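Local coordinates for protein pyridoxamine 5'-phosphate oxidase-related, FMN-binding (PDB 3F7E) that probably binds the deazaflavin coenzyme F420 and may use it to reduce carbon-carbon double bonds, as in aflatoxin reduction, at residues Y8-E13 and P73-E78; H47-Q52 and D115-V120; R80-D85 and R122-S127. All blocks are in the same frame, centred on the assembly; numbering follows the deposited sequence. Where two conformers were deposited one is given.

Contact 1: Y8-E13 and P73-E78; sequences YESLLE and PYRYLE
Across from Tyr8, Leu77 is the nearest residue by backbone (CA to CA 7.2 Å), and the short helix 9-13 runs almost square to strand 76-78, the two axes 88° apart and 8.5 Å from each other at their closest. Arg75, in the loop just before that strand, reaches across to the residues 8-13. Its CG stands anti to the backbone N (chi1 179°) and the chain stays extended out to NE, carrying the guanidinium to the Tyr8 ring, where it lies flat over one face. The planes are only 20° apart, and Arg75 CZ sits 4.7 Å from the Tyr8 ring centroid: an offset stack that is also a cation-pi contact. Arg75 NH1 lies above the rim of the ring, toward Tyr8 CE2 and CZ. At the guanidinium edge, Ser10 OG comes to 3.0 Å of Arg75 NH2, while a water joins Ser10 OG and, weakly, Arg75 NE. Gly7, just ahead of the helix, supplies its carbonyl oxygen as a hydrogen-bond acceptor for Arg75 NH2; stack and bond together help to fix the rotation of the group.

Below this polar layer the contact turns apolar. Leu11 reaches with CD1 to the strand backbone, 3.6 Å from Tyr76 C, and to Leu77 CB. Leu77 CD2 lies against Leu12, 3.8 Å from Leu12 CG, the two side chains crossing at about a right angle. The same Leu77 also packs on Val67 and Phe126 of the adjoining strands, while Leu12 meets Met65. The N-terminal helix is thus laid crosswise over one end of the antiparallel sheet, near the start of strand 76-88, its two leucines buried against Leu77 and the Arg75-Tyr8 stack beside them, within the split-barrel-like fold of pyridoxamine 5'-phosphate oxidase relatives.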
loop_
_atom_site.group_PDB
_atom_site.type_symbol
_atom_site.label_atom_id
_atom_site.label_comp_id
_atom_site.label_asym_id
_atom_site.label_seq_id
_atom_site.Cartn_x
_atom_site.Cartn_y
_atom_site.Cartn_z
ATOM N N TYR A 8 1.623 16.342 -10.020
ATOM C CA TYR A 8 1.366 15.319 -8.991
ATOM C C TYR A 8 2.436 15.283 -7.898
ATOM O O TYR A 8 2.270 14.590 -6.871
ATOM C CB TYR A 8 1.195 13.933 -9.638
ATOM C CG TYR A 8 -0.150 13.742 -10.298
ATOM C CD1 TYR A 8 -0.395 14.264 -11.562
ATOM C CD2 TYR A 8 -1.185 13.043 -9.658
ATOM C CE1 TYR A 8 -1.625 14.111 -12.177
ATOM C CE2 TYR A 8 -2.433 12.884 -10.285
ATOM C CZ TYR A 8 -2.636 13.423 -11.544
ATOM O OH TYR A 8 -3.839 13.292 -12.216
ATOM N N GLU A 9 3.519 16.022 -8.094
ATOM C CA GLU A 9 4.556 16.116 -7.092
ATOM C C GLU A 9 3.989 16.667 -5.780
ATOM O O GLU A 9 4.503 16.361 -4.710
ATOM C CB GLU A 9 5.742 16.955 -7.581
ATOM C CG GLU A 9 6.970 16.822 -6.711
ATOM C CD GLU A 9 8.275 17.311 -7.324
ATOM O OE1 GLU A 9 9.262 17.313 -6.593
ATOM O OE2 GLU A 9 8.301 17.738 -8.505
ATOM N N SER A 10 2.920 17.460 -5.889
ATOM C CA SER A 10 2.231 17.991 -4.729
ATOM C C SER A 10 1.823 16.918 -3.716
ATOM O O SER A 10 1.834 17.191 -2.508
ATOM C CB SER A 10 1.006 18.775 -5.187
ATOM O OG SER A 10 0.265 18.026 -6.129
ATOM N N LEU A 11 1.451 15.720 -4.194
ATOM C CA LEU A 11 1.052 14.608 -3.316
ATOM C C LEU A 11 2.233 14.170 -2.481
ATOM O O LEU A 11 2.058 13.852 -1.316
ATOM C CB LEU A 11 0.457 13.409 -4.081
ATOM C CG LEU A 11 -0.994 13.532 -4.537
ATOM C CD1 LEU A 11 -1.325 12.390 -5.469
ATOM C CD2 LEU A 11 -1.923 13.550 -3.318
ATOM N N LEU A 12 3.439 14.207 -3.049
ATOM C CA LEU A 12 4.631 13.804 -2.317
ATOM C C LEU A 12 5.098 14.864 -1.345
ATOM O O LEU A 12 5.890 14.569 -0.460
ATOM C CB LEU A 12 5.759 13.464 -3.277
ATOM C CG LEU A 12 5.468 12.302 -4.223
ATOM C CD1 LEU A 12 6.666 12.095 -5.145
ATOM C CD2 LEU A 12 5.168 10.994 -3.457
ATOM N N GLU A 13 4.645 16.114 -1.537
ATOM C CA GLU A 13 5.008 17.195 -0.613
ATOM C C GLU A 13 4.127 17.293 0.628
ATOM O O GLU A 13 4.417 18.031 1.577
ATOM C CB GLU A 13 5.015 18.535 -1.368
ATOM C CG GLU A 13 6.178 18.586 -2.376
ATOM C CD GLU A 13 6.237 19.877 -3.186
ATOM O OE1 GLU A 13 5.314 20.692 -3.089
ATOM O OE2 GLU A 13 7.215 20.078 -3.936
ATOM N N PRO A 73 -10.384 10.312 -3.833
ATOM C CA PRO A 73 -9.639 9.082 -4.109
ATOM C C PRO A 73 -9.255 8.887 -5.577
ATOM O O PRO A 73 -8.429 8.026 -5.892
ATOM C CB PRO A 73 -10.597 7.977 -3.657
ATOM C CG PRO A 73 -11.942 8.593 -3.662
ATOM C CD PRO A 73 -11.774 10.048 -3.417
ATOM N N TYR A 74 -9.817 9.694 -6.468
ATOM C CA TYR A 74 -9.432 9.637 -7.874
ATOM C C TYR A 74 -8.075 10.316 -8.139
ATOM O O TYR A 74 -7.496 10.147 -9.213
ATOM C CB TYR A 74 -10.553 10.190 -8.757
ATOM C CG TYR A 74 -11.782 9.292 -8.814
ATOM C CD1 TYR A 74 -12.694 9.231 -7.748
ATOM C CD2 TYR A 74 -12.041 8.513 -9.945
ATOM C CE1 TYR A 74 -13.826 8.403 -7.809
ATOM C CE2 TYR A 74 -13.165 7.692 -10.018
ATOM C CZ TYR A 74 -14.051 7.639 -8.954
ATOM O OH TYR A 74 -15.155 6.813 -9.048
ATOM N N ARG A 75 -7.559 11.047 -7.151
ATOM C CA ARG A 75 -6.229 11.661 -7.231
ATOM C C ARG A 75 -5.226 10.816 -6.414
ATOM O O ARG A 75 -5.365 10.725 -5.186
ATOM C CB ARG A 75 -6.311 13.050 -6.647
ATOM C CG ARG A 75 -5.013 13.702 -6.670
ATOM C CD ARG A 75 -5.194 15.158 -6.420
ATOM N NE ARG A 75 -3.914 15.843 -6.459
ATOM C CZ ARG A 75 -3.301 16.256 -7.570
ATOM N NH1 ARG A 75 -3.871 16.117 -8.765
ATOM N NH2 ARG A 75 -2.117 16.856 -7.491
ATOM N N TYR A 76 -4.214 10.219 -7.073
ATOM C CA TYR A 76 -3.317 9.295 -6.394
ATOM C C TYR A 76 -1.991 9.220 -7.126
ATOM O O TYR A 76 -1.891 9.665 -8.305
ATOM C CB TYR A 76 -3.953 7.907 -6.304
ATOM C CG TYR A 76 -4.207 7.239 -7.623
ATOM C CD1 TYR A 76 -3.183 6.561 -8.292
ATOM C CD2 TYR A 76 -5.487 7.224 -8.180
ATOM C CE1 TYR A 76 -3.410 5.914 -9.502
ATOM C CE2 TYR A 76 -5.726 6.574 -9.402
ATOM C CZ TYR A 76 -4.679 5.919 -10.036
ATOM O OH TYR A 76 -4.920 5.269 -11.223
ATOM N N LEU A 77 -1.001 8.573 -6.488
ATOM C CA LEU A 77 0.335 8.478 -7.141
ATOM C C LEU A 77 0.940 7.183 -6.639
ATOM O O LEU A 77 1.025 6.949 -5.423
ATOM C CB LEU A 77 1.249 9.666 -6.844
ATOM C CG LEU A 77 2.586 9.688 -7.584
ATOM C CD1 LEU A 77 2.361 9.834 -9.093
ATOM C CD2 LEU A 77 3.449 10.833 -7.113
ATOM N N GLU A 78 1.389 6.376 -7.608
ATOM C CA GLU A 78 2.107 5.126 -7.354
ATOM C C GLU A 78 3.547 5.307 -7.792
ATOM O O GLU A 78 3.800 5.657 -8.949
ATOM C CB GLU A 78 1.463 3.976 -8.147
ATOM C CG GLU A 78 0.010 3.737 -7.782
ATOM C CD GLU A 78 -0.732 2.935 -8.803
ATOM O OE1 GLU A 78 -0.079 2.414 -9.730
ATOM O OE2 GLU A 78 -1.981 2.811 -8.692
HETATM O O HOH W 1 -2.017 17.308 -4.116
#

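Contact 2: H47-Q52 and D115-V120; sequences HTTKRQ and DRVIIV
The imidazole of His47 has Ile119 over one face: Ile119 CG1 rests 3.2 Å from His47 ND1 and also near His47 CG. This buried nitrogen has no hydrogen-bond partner in the model. On the other side of the sheet, the methyl CG2 of Thr48 sits over a face of the Arg116 guanidinium, 3.5 Å from Arg116 NE. The arginine chain folds back at chi2 (-81°) to present that face; its NE forms a salt bridge with Asp112, and NH1 hydrogen-bonds to Thr46 OG1.

His47 and Val117 make an antiparallel hydrogen-bonded pair, with Val117 N to His47 O at 2.8 Å and His47 N to Val117 O at 3.2 Å. Thr48 and Arg116 follow as a non-hydrogen-bonded pair. Beyond them Thr49 N donates to Asp115 O at 2.9 Å, while the Thr49 methyl packs on Val117 CG1. Thr48 OG1 closes an ST turn on Lys50 N. Lys50 then stretches along Asp115 and, in the conformer given, its NZ forms a salt bridge with Asp115 OD2 at 2.9 Å, from the syn side but tilted out of the carboxylate plane.

Helix 52-59 packs on the face that carries His47 and Ile119, with Lys53 against His47, Tyr54 against Thr49 and Ile57 against Ile119. Strand 116-127 lies between strands 43-48 and 76-88, and helix 93-101 packs on Arg116 and Ile118.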
loop_
_atom_site.group_PDB
_atom_site.type_symbol
_atom_site.label_atom_id
_atom_site.label_comp_id
_atom_site.label_asym_id
_atom_site.label_seq_id
_atom_site.Cartn_x
_atom_site.Cartn_y
_atom_site.Cartn_z
ATOM N N HIS A 47 13.241 3.059 9.429
ATOM C CA HIS A 47 13.097 1.600 9.659
ATOM C C HIS A 47 14.038 1.239 10.814
ATOM O O HIS A 47 14.937 1.998 11.187
ATOM C CB HIS A 47 13.570 0.756 8.430
ATOM C CG HIS A 47 12.610 0.675 7.263
ATOM N ND1 HIS A 47 12.196 1.768 6.523
ATOM C CD2 HIS A 47 12.027 -0.402 6.684
ATOM C CE1 HIS A 47 11.387 1.364 5.554
ATOM N NE2 HIS A 47 11.274 0.049 5.626
ATOM N N THR A 48 13.872 0.041 11.358
ATOM C CA THR A 48 14.957 -0.534 12.158
ATOM C C THR A 48 15.574 -1.727 11.429
ATOM O O THR A 48 14.982 -2.327 10.521
ATOM C CB THR A 48 14.558 -0.967 13.569
ATOM O OG1 THR A 48 13.973 -2.258 13.461
ATOM C CG2 THR A 48 13.631 0.056 14.244
ATOM N N THR A 49 16.770 -2.081 11.854
ATOM C CA THR A 49 17.467 -3.199 11.250
ATOM C C THR A 49 16.977 -4.573 11.739
ATOM O O THR A 49 17.498 -5.610 11.302
ATOM C CB THR A 49 18.942 -3.127 11.585
ATOM O OG1 THR A 49 19.084 -3.157 13.007
ATOM C CG2 THR A 49 19.574 -1.846 11.012
ATOM N N LYS A 50 15.987 -4.564 12.628
ATOM C CA LYS A 50 15.561 -5.782 13.318
ATOM C C LYS A 50 14.252 -6.397 12.826
ATOM O O LYS A 50 13.862 -7.481 13.295
ATOM C CB LYS A 50 15.468 -5.519 14.823
ATOM C CG LYS A 50 16.809 -5.263 15.505
ATOM C CD LYS A 50 16.691 -5.434 17.009
ATOM C CE LYS A 50 18.064 -5.459 17.673
ATOM N NZ LYS A 50 17.995 -4.998 19.092
ATOM N N ARG A 51 13.559 -5.717 11.911
ATOM C CA ARG A 51 12.275 -6.208 11.374
ATOM C C ARG A 51 12.355 -6.779 9.962
ATOM O O ARG A 51 13.334 -6.553 9.240
ATOM C CB ARG A 51 11.189 -5.116 11.366
ATOM C CG ARG A 51 11.107 -4.178 12.556
ATOM C CD ARG A 51 10.222 -4.687 13.705
ATOM N NE ARG A 51 8.964 -5.366 13.338
ATOM C CZ ARG A 51 7.743 -4.841 13.464
ATOM N NH1 ARG A 51 7.583 -3.602 13.909
ATOM N NH2 ARG A 51 6.672 -5.556 13.129
ATOM N N GLN A 52 11.289 -7.474 9.561
ATOM C CA GLN A 52 11.246 -8.155 8.279
ATOM C C GLN A 52 11.353 -7.186 7.106
ATOM O O GLN A 52 11.950 -7.526 6.088
ATOM C CB GLN A 52 9.975 -9.001 8.132
ATOM C CG GLN A 52 9.989 -9.895 6.910
ATOM C CD GLN A 52 11.136 -10.901 6.917
ATOM O OE1 GLN A 52 11.388 -11.580 7.931
ATOM N NE2 GLN A 52 11.835 -11.005 5.785
ATOM N N ASP A 115 18.978 0.978 16.696
ATOM C CA ASP A 115 18.789 0.149 15.507
ATOM C C ASP A 115 18.089 0.875 14.348
ATOM O O ASP A 115 17.758 0.260 13.326
ATOM C CB ASP A 115 17.990 -1.100 15.869
ATOM C CG ASP A 115 18.661 -1.912 16.953
ATOM O OD1 ASP A 115 19.894 -2.074 16.883
ATOM O OD2 ASP A 115 17.957 -2.395 17.863
ATOM N N ARG A 116 17.859 2.182 14.498
ATOM C CA ARG A 116 17.177 2.961 13.469
ATOM C C ARG A 116 18.072 3.269 12.285
ATOM O O ARG A 116 19.269 3.556 12.477
ATOM C CB ARG A 116 16.614 4.269 14.068
ATOM C CG ARG A 116 15.327 4.073 14.894
ATOM C CD ARG A 116 14.098 3.980 14.009
ATOM N NE ARG A 116 12.969 3.406 14.748
ATOM C CZ ARG A 116 11.793 3.157 14.198
ATOM N NH1 ARG A 116 11.544 3.507 12.939
ATOM N NH2 ARG A 116 10.845 2.585 14.926
ATOM N N VAL A 117 17.485 3.249 11.085
ATOM C CA VAL A 117 18.169 3.614 9.855
ATOM C C VAL A 117 17.250 4.504 9.027
ATOM O O VAL A 117 16.025 4.569 9.240
ATOM C CB VAL A 117 18.598 2.367 9.021
ATOM C CG1 VAL A 117 19.652 1.521 9.761
ATOM C CG2 VAL A 117 17.379 1.509 8.663
ATOM N N ILE A 118 17.871 5.163 8.049
ATOM C CA ILE A 118 17.180 5.920 7.015
ATOM C C ILE A 118 17.274 5.111 5.735
ATOM O O ILE A 118 18.377 4.787 5.288
ATOM C CB ILE A 118 17.839 7.291 6.762
ATOM C CG1 ILE A 118 18.146 8.028 8.078
ATOM C CG2 ILE A 118 16.990 8.096 5.790
ATOM C CD1 ILE A 118 18.871 9.349 7.887
ATOM N N ILE A 119 16.122 4.759 5.172
ATOM C CA ILE A 119 16.077 4.017 3.895
ATOM C C ILE A 119 15.846 5.021 2.772
ATOM O O ILE A 119 14.871 5.777 2.835
ATOM C CB ILE A 119 14.927 2.967 3.892
ATOM C CG1 ILE A 119 15.018 2.017 5.090
ATOM C CG2 ILE A 119 14.865 2.228 2.562
ATOM C CD1 ILE A 119 16.180 1.115 5.076
ATOM N N VAL A 120 16.738 5.043 1.778
ATOM C CA VAL A 120 16.703 6.050 0.711
ATOM C C VAL A 120 16.319 5.370 -0.601
ATOM O O VAL A 120 17.019 4.443 -1.036
ATOM C CB VAL A 120 18.093 6.729 0.555
ATOM C CG1 VAL A 120 17.995 7.830 -0.455
ATOM C CG2 VAL A 120 18.567 7.240 1.912
HETATM O O HOH W 2 21.373 -2.197 13.971
#

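Contact 3: R80-D85 and R122-S127; sequences RGLVED and RPTAFS
Backbone hydrogen bonds tie Arg80-Asp85 to Arg122-Ser127 as antiparallel strands. Leu82 and Arg122 form a hydrogen-bonded pair, the bond from Arg122 N to Leu82 O being 2.9 Å. At Arg80 the pairing slips by one residue: Thr124 and Ala125 both face it in a classic bulge. Arg80 O accepts two amides from the same face of its plane, Thr124 N at 2.7 Å, nearly straight, and Ala125 N at 3.3 Å from above the plane. Arg80 N returns a bond to Ala125 O. Gly81 meets Pro123 in the non-hydrogen-bonded pair, the CA atoms only 4.0 Å apart. A water also bridges Thr124 OG1 and, weakly, Gly81 O.

The ionic element is Arg122 with Glu84, itself half of a second bulge opposite Val120. Arg122 grips the carboxylate side-on: NE meets OE2 of Glu84 at 2.7 Å in the guanidinium plane, and NH2 meets OE1 of Glu84 at 2.9 Å on its syn lone pair. The flat groups are twisted 50° apart, and OE2 is approached from above the carboxylate plane. A turn at chi3 (-57°) of Arg122 swings NE round to Glu84.

Van der Waals touches are slight: Leu82 CG on Thr124 CG2, and Ala125 CB beside the Arg80 guanidinium, 3.6 Å from Arg80 NH2. Cohesion therefore rests on main-chain bonds, with a two-pronged ion pair at the exposed end; each charge would probably steady the other's ionised form.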
loop_
_atom_site.group_PDB
_atom_site.type_symbol
_atom_site.label_atom_id
_atom_site.label_comp_id
_atom_site.label_asym_id
_atom_site.label_seq_id
_atom_site.Cartn_x
_atom_site.Cartn_y
_atom_site.Cartn_z
ATOM N N ARG A 80 7.257 3.443 -8.108
ATOM C CA ARG A 80 8.153 2.269 -7.991
ATOM C C ARG A 80 9.584 2.790 -7.904
ATOM O O ARG A 80 9.881 3.873 -8.429
ATOM C CB ARG A 80 7.955 1.321 -9.168
ATOM C CG ARG A 80 6.594 0.619 -9.131
ATOM C CD ARG A 80 6.106 0.257 -10.523
ATOM N NE ARG A 80 7.078 -0.585 -11.196
ATOM C CZ ARG A 80 7.283 -0.581 -12.516
ATOM N NH1 ARG A 80 8.225 -1.372 -13.024
ATOM N NH2 ARG A 80 6.569 0.222 -13.336
ATOM N N GLY A 81 10.466 2.069 -7.229
ATOM C CA GLY A 81 11.836 2.572 -7.121
ATOM C C GLY A 81 12.752 1.526 -6.531
ATOM O O GLY A 81 12.356 0.369 -6.307
ATOM N N LEU A 82 13.992 1.943 -6.309
ATOM C CA LEU A 82 15.022 1.080 -5.753
ATOM C C LEU A 82 15.633 1.707 -4.517
ATOM O O LEU A 82 15.938 2.926 -4.501
ATOM C CB LEU A 82 16.132 0.859 -6.792
ATOM C CG LEU A 82 15.755 0.054 -8.045
ATOM C CD1 LEU A 82 16.825 0.153 -9.108
ATOM C CD2 LEU A 82 15.480 -1.408 -7.725
ATOM N N VAL A 83 15.852 0.894 -3.478
ATOM C CA VAL A 83 16.626 1.359 -2.330
ATOM C C VAL A 83 18.065 1.537 -2.793
ATOM O O VAL A 83 18.712 0.588 -3.282
ATOM C CB VAL A 83 16.563 0.343 -1.171
ATOM C CG1 VAL A 83 17.514 0.752 -0.043
ATOM C CG2 VAL A 83 15.122 0.209 -0.683
ATOM N N GLU A 84 18.571 2.763 -2.651
ATOM C CA GLU A 84 19.954 3.031 -3.052
ATOM C C GLU A 84 20.891 3.348 -1.893
ATOM O O GLU A 84 22.101 3.391 -2.073
ATOM C CB GLU A 84 20.009 4.136 -4.098
ATOM C CG GLU A 84 19.560 5.461 -3.609
ATOM C CD GLU A 84 19.823 6.604 -4.630
ATOM O OE1 GLU A 84 19.821 7.780 -4.219
ATOM O OE2 GLU A 84 20.055 6.329 -5.829
ATOM N N ASP A 85 20.336 3.604 -0.709
ATOM C CA ASP A 85 21.201 3.792 0.465
ATOM C C ASP A 85 20.441 3.414 1.727
ATOM O O ASP A 85 19.208 3.515 1.757
ATOM C CB ASP A 85 21.720 5.245 0.543
ATOM C CG ASP A 85 23.048 5.369 1.276
ATOM O OD1 ASP A 85 23.568 4.339 1.774
ATOM O OD2 ASP A 85 23.561 6.512 1.353
ATOM N N ARG A 122 15.223 5.757 -4.678
ATOM C CA ARG A 122 15.212 6.545 -5.905
ATOM C C ARG A 122 14.126 6.013 -6.833
ATOM O O ARG A 122 14.148 4.844 -7.199
ATOM C CB ARG A 122 16.560 6.502 -6.601
ATOM C CG ARG A 122 16.569 7.397 -7.861
ATOM C CD ARG A 122 17.956 7.637 -8.383
ATOM N NE ARG A 122 18.796 8.233 -7.352
ATOM C CZ ARG A 122 18.924 9.542 -7.155
ATOM N NH1 ARG A 122 18.303 10.417 -7.959
ATOM N NH2 ARG A 122 19.707 9.976 -6.178
ATOM N N PRO A 123 13.144 6.859 -7.197
ATOM C CA PRO A 123 12.096 6.416 -8.102
ATOM C C PRO A 123 12.602 5.916 -9.447
ATOM O O PRO A 123 13.534 6.504 -10.039
ATOM C CB PRO A 123 11.210 7.662 -8.270
ATOM C CG PRO A 123 11.411 8.427 -6.990
ATOM C CD PRO A 123 12.894 8.243 -6.741
ATOM N N THR A 124 11.938 4.866 -9.940
ATOM C CA THR A 124 12.152 4.327 -11.291
ATOM C C THR A 124 10.920 4.498 -12.169
ATOM O O THR A 124 11.035 4.438 -13.388
ATOM C CB THR A 124 12.512 2.832 -11.246
ATOM O OG1 THR A 124 11.481 2.157 -10.531
ATOM C CG2 THR A 124 13.875 2.596 -10.596
ATOM N N ALA A 125 9.748 4.735 -11.575
ATOM C CA ALA A 125 8.509 4.862 -12.346
ATOM C C ALA A 125 7.436 5.533 -11.490
ATOM O O ALA A 125 7.419 5.388 -10.265
ATOM C CB ALA A 125 8.002 3.484 -12.837
ATOM N N PHE A 126 6.546 6.246 -12.175
ATOM C CA PHE A 126 5.366 6.852 -11.578
ATOM C C PHE A 126 4.124 6.487 -12.380
ATOM O O PHE A 126 4.162 6.439 -13.607
ATOM C CB PHE A 126 5.470 8.379 -11.582
ATOM C CG PHE A 126 6.601 8.915 -10.774
ATOM C CD1 PHE A 126 7.835 9.179 -11.357
ATOM C CD2 PHE A 126 6.436 9.155 -9.409
ATOM C CE1 PHE A 126 8.876 9.700 -10.611
ATOM C CE2 PHE A 126 7.497 9.673 -8.634
ATOM C CZ PHE A 126 8.719 9.946 -9.256
ATOM N N SER A 127 2.999 6.308 -11.682
ATOM C CA SER A 127 1.706 6.163 -12.347
ATOM C C SER A 127 0.620 6.845 -11.528
ATOM O O SER A 127 0.579 6.722 -10.316
ATOM C CB SER A 127 1.314 4.689 -12.516
ATOM O OG SER A 127 0.074 4.603 -13.206
HETATM O O HOH W 3 12.023 -0.307 -9.350
#

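Strand 76-88 enters contacts 1 and 3, and strand 116-127 enters contacts 2 and 3, making contact 3 the central junction of the set. The ladder runs on from it both ways: Glu78 N probably bonds to Ser127 O beside contact 1, and Val120 bonds similarly to Glu84 and Asp85 beside contact 2. Contacts 1 and 2 lie on opposite sides of the chain's centre, about 26 Å apart between centres. Each joins buried apolar packing to a less buried polar part, a cation-pi stack or a lysine-aspartate bridge. Half of the residues touching in contact 3 are exposed. Contacts 2 and 3 both have antiparallel pairing, bulged in contact 3, whereas contact 1 sets helix against strand.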